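PDB 2P67: LAO/AO transport system kinase from Escherichia coli, which belongs to the MeaB family of P-loop GTPases, proteins built on a parallel beta sheet flanked by helices. Local coordinates for residues R14-G19 against M141-A146. Residues are numbered along the deposited sequence; the frame is centred on the assembly and turned at random.
Sequences RRLRQG and MLLCEA
L16 turns its CG anti to the backbone N (chi1 172°), which carries its two methyls out to the last turn of helix 133-146, while L143 holds its own CG anti to the carbonyl carbon (chi1 -70°) and, with CB set to one side, its CD2 end comes nearer to L16. The two leucine chains cross at about a right angle, and on the L16 side one methyl does all the touching: CD2 of L16 meets CD2 of L143 at 4.2 Å and CB of A146 at 4.1 Å. Beside this apolar patch the backbones come close, with the CA atoms of R17 and A146 5.6 Å apart. There CA of R17 lies 3.4 Å from O of A146, its hydrogen directed at that oxygen (158° at H), and CG of R17 rests 3.7 Å from the same oxygen. Just beyond, helix 9-17 ends in a Schellman motif, G19 taking a positive phi as its N bonds to O of L16. L24 of helix 21-32 and I49 of helix 36-49 each touch both leucines, so the N-terminal helices and helix 133-146 of the P-loop domain pack around a shared apolar cluster. Helix end thus meets helix end through methyl contacts and one CA-H...O approach, a join that probably owes more to apolar burial than to directional polar bonds.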
# COMPACT_ATOMS: atom_id res chain seq x y z
N ARG A 14 -5.04 -12.83 38.74
CA ARG A 14 -3.96 -12.71 39.73
C ARG A 14 -2.81 -13.68 39.41
O ARG A 14 -1.65 -13.27 39.31
CB ARG A 14 -4.49 -12.97 41.15
CG ARG A 14 -3.50 -12.73 42.28
CD ARG A 14 -4.05 -13.29 43.59
NE ARG A 14 -3.28 -12.85 44.76
CZ ARG A 14 -3.69 -13.01 46.03
NH1 ARG A 14 -4.85 -13.59 46.30
NH2 ARG A 14 -2.92 -12.58 47.02
N ARG A 15 -3.14 -14.96 39.24
CA ARG A 15 -2.17 -16.02 38.94
C ARG A 15 -1.43 -15.70 37.64
O ARG A 15 -0.20 -15.87 37.53
CB ARG A 15 -2.88 -17.37 38.78
CG ARG A 15 -3.43 -18.00 40.06
CD ARG A 15 -3.74 -19.53 39.84
NE ARG A 15 -4.70 -19.82 38.77
CZ ARG A 15 -6.03 -19.79 38.91
NH1 ARG A 15 -6.59 -19.44 40.07
NH2 ARG A 15 -6.82 -20.09 37.88
N LEU A 16 -2.20 -15.20 36.68
CA LEU A 16 -1.66 -14.87 35.34
C LEU A 16 -0.60 -13.77 35.49
O LEU A 16 0.53 -13.88 35.00
CB LEU A 16 -2.80 -14.44 34.41
CG LEU A 16 -2.43 -13.87 33.02
CD1 LEU A 16 -1.96 -14.99 32.14
CD2 LEU A 16 -3.59 -13.10 32.35
N ARG A 17 -0.97 -12.71 36.20
CA ARG A 17 -0.07 -11.57 36.38
C ARG A 17 1.18 -11.91 37.18
O ARG A 17 2.21 -11.24 37.04
CB ARG A 17 -0.81 -10.42 37.06
CG ARG A 17 -1.93 -9.82 36.26
CD ARG A 17 -2.67 -8.80 37.10
NE ARG A 17 -1.78 -7.69 37.47
CZ ARG A 17 -1.96 -6.89 38.53
NH1 ARG A 17 -2.99 -7.07 39.34
NH2 ARG A 17 -1.10 -5.90 38.76
N GLN A 18 1.10 -12.95 38.01
CA GLN A 18 2.25 -13.40 38.79
C GLN A 18 3.20 -14.24 37.94
O GLN A 18 4.29 -14.63 38.39
CB GLN A 18 1.80 -14.13 40.07
CG GLN A 18 1.10 -13.19 41.08
CD GLN A 18 0.49 -13.91 42.28
OE1 GLN A 18 0.24 -15.11 42.24
NE2 GLN A 18 0.23 -13.15 43.35
N GLY A 19 2.83 -14.47 36.68
CA GLY A 19 3.69 -15.15 35.73
C GLY A 19 3.59 -16.66 35.80
O GLY A 19 4.47 -17.37 35.29
N MET A 141 -0.59 -12.20 22.44
CA MET A 141 0.42 -11.21 22.81
C MET A 141 -0.01 -10.41 24.05
O MET A 141 0.78 -10.22 24.98
CB MET A 141 0.71 -10.24 21.64
CG MET A 141 1.47 -10.87 20.47
SD MET A 141 1.61 -9.75 19.03
CE MET A 141 3.00 -8.72 19.58
N LEU A 142 -1.27 -9.97 24.07
CA LEU A 142 -1.83 -9.29 25.25
C LEU A 142 -1.74 -10.14 26.52
O LEU A 142 -1.34 -9.63 27.58
CB LEU A 142 -3.28 -8.87 25.00
CG LEU A 142 -3.58 -7.77 23.99
CD1 LEU A 142 -5.07 -7.51 23.97
CD2 LEU A 142 -2.80 -6.46 24.31
N LEU A 143 -2.06 -11.43 26.41
CA LEU A 143 -1.95 -12.35 27.56
C LEU A 143 -0.51 -12.40 28.06
O LEU A 143 -0.26 -12.32 29.27
CB LEU A 143 -2.48 -13.76 27.22
CG LEU A 143 -4.00 -13.83 27.04
CD1 LEU A 143 -4.42 -15.16 26.40
CD2 LEU A 143 -4.74 -13.60 28.35
N CYS A 144 0.45 -12.48 27.13
CA CYS A 144 1.85 -12.47 27.52
C CYS A 144 2.26 -11.17 28.23
O CYS A 144 3.05 -11.20 29.19
CB CYS A 144 2.75 -12.73 26.31
SG CYS A 144 2.55 -14.37 25.61
N GLU A 145 1.72 -10.05 27.76
CA GLU A 145 1.99 -8.74 28.37
C GLU A 145 1.46 -8.71 29.80
O GLU A 145 2.18 -8.30 30.73
CB GLU A 145 1.36 -7.63 27.54
CG GLU A 145 2.14 -7.42 26.20
CD GLU A 145 1.67 -6.24 25.39
OE1 GLU A 145 0.64 -5.63 25.73
OE2 GLU A 145 2.34 -5.92 24.37
N ALA A 146 0.22 -9.15 29.95
CA ALA A 146 -0.40 -9.18 31.28
C ALA A 146 0.35 -10.13 32.22
O ALA A 146 0.46 -9.87 33.43
CB ALA A 146 -1.89 -9.53 31.17